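Local coordinates for protein Two-component sensor histidine kinase (Nostoc sp., PDB 6OZB) that probably senses light through a bilin chromophore, here phycoerythrobilin, held in a GAF domain of a cyanobacterial phytochrome, at residues G113-H118 with E128-R133. The protein carries 1 engineered substitution. Sequence-based numbering, arbitrary orientation.
With PEB (phycoerythrobilin), chain F.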
loop_
_atom_site.group_PDB
_atom_site.type_symbol
_atom_site.label_atom_id
_atom_site.label_comp_id
_atom_site.label_asym_id
_atom_site.label_seq_id
_atom_site.Cartn_x
_atom_site.Cartn_y
_atom_site.Cartn_z
ATOM N N GLY C 113 -5.082 -6.055 -2.242
ATOM C CA GLY C 113 -5.219 -4.860 -3.032
ATOM C C GLY C 113 -6.639 -4.764 -3.519
ATOM O O GLY C 113 -7.166 -5.731 -4.071
ATOM N N GLN C 114 -7.241 -3.593 -3.371
ATOM C CA GLN C 114 -8.644 -3.449 -3.701
ATOM C C GLN C 114 -8.859 -2.255 -4.578
ATOM O O GLN C 114 -8.249 -1.184 -4.404
ATOM C CB GLN C 114 -9.471 -3.376 -2.420
ATOM C CG GLN C 114 -9.505 -4.757 -1.736
ATOM C CD GLN C 114 -10.447 -4.843 -0.561
ATOM O OE1 GLN C 114 -10.482 -3.966 0.308
ATOM N NE2 GLN C 114 -11.250 -5.909 -0.540
ATOM N N SER C 115 -9.717 -2.465 -5.564
ATOM C CA SER C 115 -9.993 -1.453 -6.570
ATOM C C SER C 115 -11.492 -1.405 -6.768
ATOM O O SER C 115 -12.071 -2.385 -7.214
ATOM C CB SER C 115 -9.281 -1.781 -7.885
ATOM O OG SER C 115 -9.655 -0.891 -8.899
ATOM N N PRO C 116 -12.136 -0.303 -6.367
ATOM C CA PRO C 116 -13.554 -0.141 -6.661
ATOM C C PRO C 116 -13.748 0.180 -8.122
ATOM O O PRO C 116 -12.816 0.689 -8.757
ATOM C CB PRO C 116 -13.968 1.067 -5.806
ATOM C CG PRO C 116 -12.845 1.302 -4.870
ATOM C CD PRO C 116 -11.635 0.823 -5.563
ATOM N N VAL C 117 -14.934 -0.112 -8.640
ATOM C CA VAL C 117 -15.329 0.353 -9.960
ATOM C C VAL C 117 -15.947 1.730 -9.751
ATOM O O VAL C 117 -15.726 2.664 -10.526
ATOM C CB VAL C 117 -16.324 -0.589 -10.630
ATOM C CG1 VAL C 117 -16.746 -0.032 -11.982
ATOM C CG2 VAL C 117 -15.701 -1.951 -10.800
ATOM N N HIS C 118 -16.722 1.817 -8.673
ATOM C CA HIS C 118 -17.442 3.015 -8.254
ATOM C C HIS C 118 -17.601 2.839 -6.741
ATOM O O HIS C 118 -17.996 1.764 -6.294
ATOM C CB HIS C 118 -18.756 3.141 -9.038
ATOM C CG HIS C 118 -18.572 3.718 -10.410
ATOM N ND1 HIS C 118 -17.574 4.623 -10.704
ATOM C CD2 HIS C 118 -19.216 3.479 -11.577
ATOM C CE1 HIS C 118 -17.635 4.945 -11.984
ATOM N NE2 HIS C 118 -18.621 4.264 -12.537
ATOM N N GLU C 128 -10.908 3.855 -9.302
ATOM C CA GLU C 128 -9.652 4.086 -8.585
ATOM C C GLU C 128 -8.448 3.309 -9.145
ATOM O O GLU C 128 -8.542 2.625 -10.166
ATOM C CB GLU C 128 -9.831 3.689 -7.117
ATOM C CG GLU C 128 -10.917 4.449 -6.361
ATOM C CD GLU C 128 -10.706 5.944 -6.345
ATOM O OE1 GLU C 128 -9.556 6.381 -6.133
ATOM O OE2 GLU C 128 -11.697 6.682 -6.533
ATOM N N ASP C 129 -7.330 3.412 -8.429
ATOM C CA ASP C 129 -6.139 2.605 -8.674
ATOM C C ASP C 129 -6.154 1.546 -7.589
ATOM O O ASP C 129 -6.936 1.651 -6.643
ATOM C CB ASP C 129 -4.845 3.416 -8.580
ATOM C CG ASP C 129 -4.781 4.538 -9.578
ATOM O OD1 ASP C 129 -5.444 4.441 -10.629
ATOM O OD2 ASP C 129 -4.064 5.524 -9.304
ATOM N N ILE C 130 -5.283 0.549 -7.690
ATOM C CA ILE C 130 -5.298 -0.536 -6.720
ATOM C C ILE C 130 -4.491 -0.107 -5.513
ATOM O O ILE C 130 -3.335 0.286 -5.641
ATOM C CB ILE C 130 -4.717 -1.831 -7.286
ATOM C CG1 ILE C 130 -5.470 -2.240 -8.549
ATOM C CG2 ILE C 130 -4.806 -2.941 -6.246
ATOM C CD1 ILE C 130 -4.749 -3.277 -9.373
ATOM N N CYS C 131 -5.131 -0.180 -4.343
ATOM C CA CYS C 131 -4.551 0.235 -3.060
ATOM C C CYS C 131 -4.355 -0.990 -2.151
ATOM O O CYS C 131 -5.310 -1.747 -1.914
ATOM C CB CYS C 131 -5.454 1.276 -2.393
ATOM S SG CYS C 131 -4.878 1.911 -0.791
ATOM N N TYR C 132 -3.133 -1.203 -1.657
ATOM C CA TYR C 132 -2.844 -2.390 -0.857
ATOM C C TYR C 132 -2.815 -2.098 0.659
ATOM O O TYR C 132 -2.285 -1.096 1.108
ATOM C CB TYR C 132 -1.500 -3.030 -1.279
ATOM C CG TYR C 132 -1.586 -3.770 -2.607
ATOM C CD1 TYR C 132 -1.449 -3.089 -3.815
ATOM C CD2 TYR C 132 -1.834 -5.114 -2.652
ATOM C CE1 TYR C 132 -1.564 -3.747 -5.016
ATOM C CE2 TYR C 132 -1.950 -5.782 -3.855
ATOM C CZ TYR C 132 -1.812 -5.088 -5.032
ATOM O OH TYR C 132 -1.930 -5.764 -6.237
ATOM N N ARG C 133 -3.366 -3.041 1.422
ATOM C CA ARG C 133 -3.430 -2.954 2.879
ATOM C C ARG C 133 -3.227 -4.349 3.453
ATOM O O ARG C 133 -3.335 -5.322 2.728
ATOM C CB ARG C 133 -4.781 -2.393 3.330
ATOM C CG ARG C 133 -5.970 -3.264 2.912
ATOM C CD ARG C 133 -7.278 -2.822 3.576
ATOM N NE ARG C 133 -8.422 -3.591 3.054
ATOM C CZ ARG C 133 -8.779 -4.819 3.454
ATOM N NH1 ARG C 133 -8.087 -5.456 4.387
ATOM N NH2 ARG C 133 -9.842 -5.421 2.913
HETATM C CHC PEB F . -14.149 -16.481 0.438
HETATM N NC PEB F . -13.361 -14.552 1.871
HETATM C C1C PEB F . -13.120 -13.216 1.775
HETATM C C2C PEB F . -13.365 -12.790 0.494
HETATM C C3C PEB F . -13.779 -13.881 -0.238
HETATM C C4C PEB F . -13.775 -14.985 0.643
HETATM C CMC PEB F . -14.162 -13.757 -1.701
HETATM C CAC PEB F . -13.179 -11.303 0.041
HETATM C CBC PEB F . -11.706 -10.967 -0.128
HETATM C CGC PEB F . -11.237 -11.516 -1.450
HETATM O O1C PEB F . -11.823 -11.133 -2.503
HETATM O O2C PEB F . -10.270 -12.333 -1.512
HETATM N ND PEB F . -12.876 -16.849 -1.599
HETATM C C1D PEB F . -14.256 -16.847 -0.960
HETATM C C2D PEB F . -14.666 -18.240 -1.064
HETATM C C3D PEB F . -13.689 -19.016 -1.647
HETATM C C4D PEB F . -12.566 -18.241 -2.027
HETATM C CMD PEB F . -15.998 -18.772 -0.467
HETATM C CAD PEB F . -13.775 -20.549 -1.766
HETATM C CBD PEB F . -13.377 -21.142 -2.934
HETATM O OD PEB F . -11.544 -18.602 -2.593
HETATM N NA PEB F . -13.039 -16.448 6.531
HETATM C C1A PEB F . -13.265 -17.783 6.966
HETATM C C2A PEB F . -13.508 -17.789 8.453
HETATM C C3A PEB F . -13.443 -16.345 8.925
HETATM C C4A PEB F . -13.139 -15.534 7.649
HETATM C CMA PEB F . -14.849 -18.490 8.834
HETATM C CBA PEB F . -12.559 -16.768 11.302
HETATM O OA PEB F . -13.276 -18.749 6.222
HETATM C CHA PEB F . -12.908 -14.190 7.675
HETATM C CAA PEB F . -12.405 -15.977 9.989
HETATM N NB PEB F . -12.917 -13.713 5.011
HETATM C C1B PEB F . -12.680 -13.359 6.416
HETATM C C2B PEB F . -12.188 -12.007 6.526
HETATM C C3B PEB F . -12.095 -11.489 5.194
HETATM C C4B PEB F . -12.554 -12.533 4.210
HETATM C CHB PEB F . -12.587 -12.279 2.861
HETATM C CMB PEB F . -11.851 -11.311 7.806
HETATM C CAB PEB F . -11.615 -10.106 4.807
HETATM C CBB PEB F . -10.159 -10.188 4.405
HETATM C CGB PEB F . -9.720 -8.737 4.199
HETATM O O1B PEB F . -10.253 -8.083 3.253
HETATM O O2B PEB F . -8.883 -8.214 4.974
HETATM O O HOH W 1 -9.429 -1.534 1.068
#
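Arg133 NH2 donates a hydrogen bond to Gln114 OE1 (3.1 Å) from well above the plane of the side-chain amide carbonyl, while the same guanidinium grips a propionate of phycoerythrobilin. The two residues lie on strands 111-115 and 131-134, the antiparallel pair at one margin of the GAF-domain sheet within this chain. NH1 of Arg133 donates a hydrogen bond to the propionate atom O2B at 2.9 Å and NH2 another to O1B at 2.7 Å, a two-pronged, nearly straight grip. The Gln114 amide stands 76° from the guanidinium plane, Gln114 NE2 is hydrogen-bonded to Ser103 OG, and a water links OE1 to Arg133 NE. With chi1 at 61°, Arg133 sets CG between its backbone N and carbonyl carbon, and the extended chain then carries the guanidinium to the chromophore. A leucine in its place would probably leave this propionate without the two guanidinium bonds and Gln114 OE1 without its arginine donor. Gln114 and Cys131 form a hydrogen-bonded backbone pair. Next to it, Gly113, having no side chain, lets the Tyr132 ring lie directly against its backbone. Ile130 CG2 packs on Gly113 as well, and its side chain also meets Leu181 of helix 178-201. Gly113 CA sits over the Tyr132 ring face, 3.6 Å from its centroid, in a CH-pi contact.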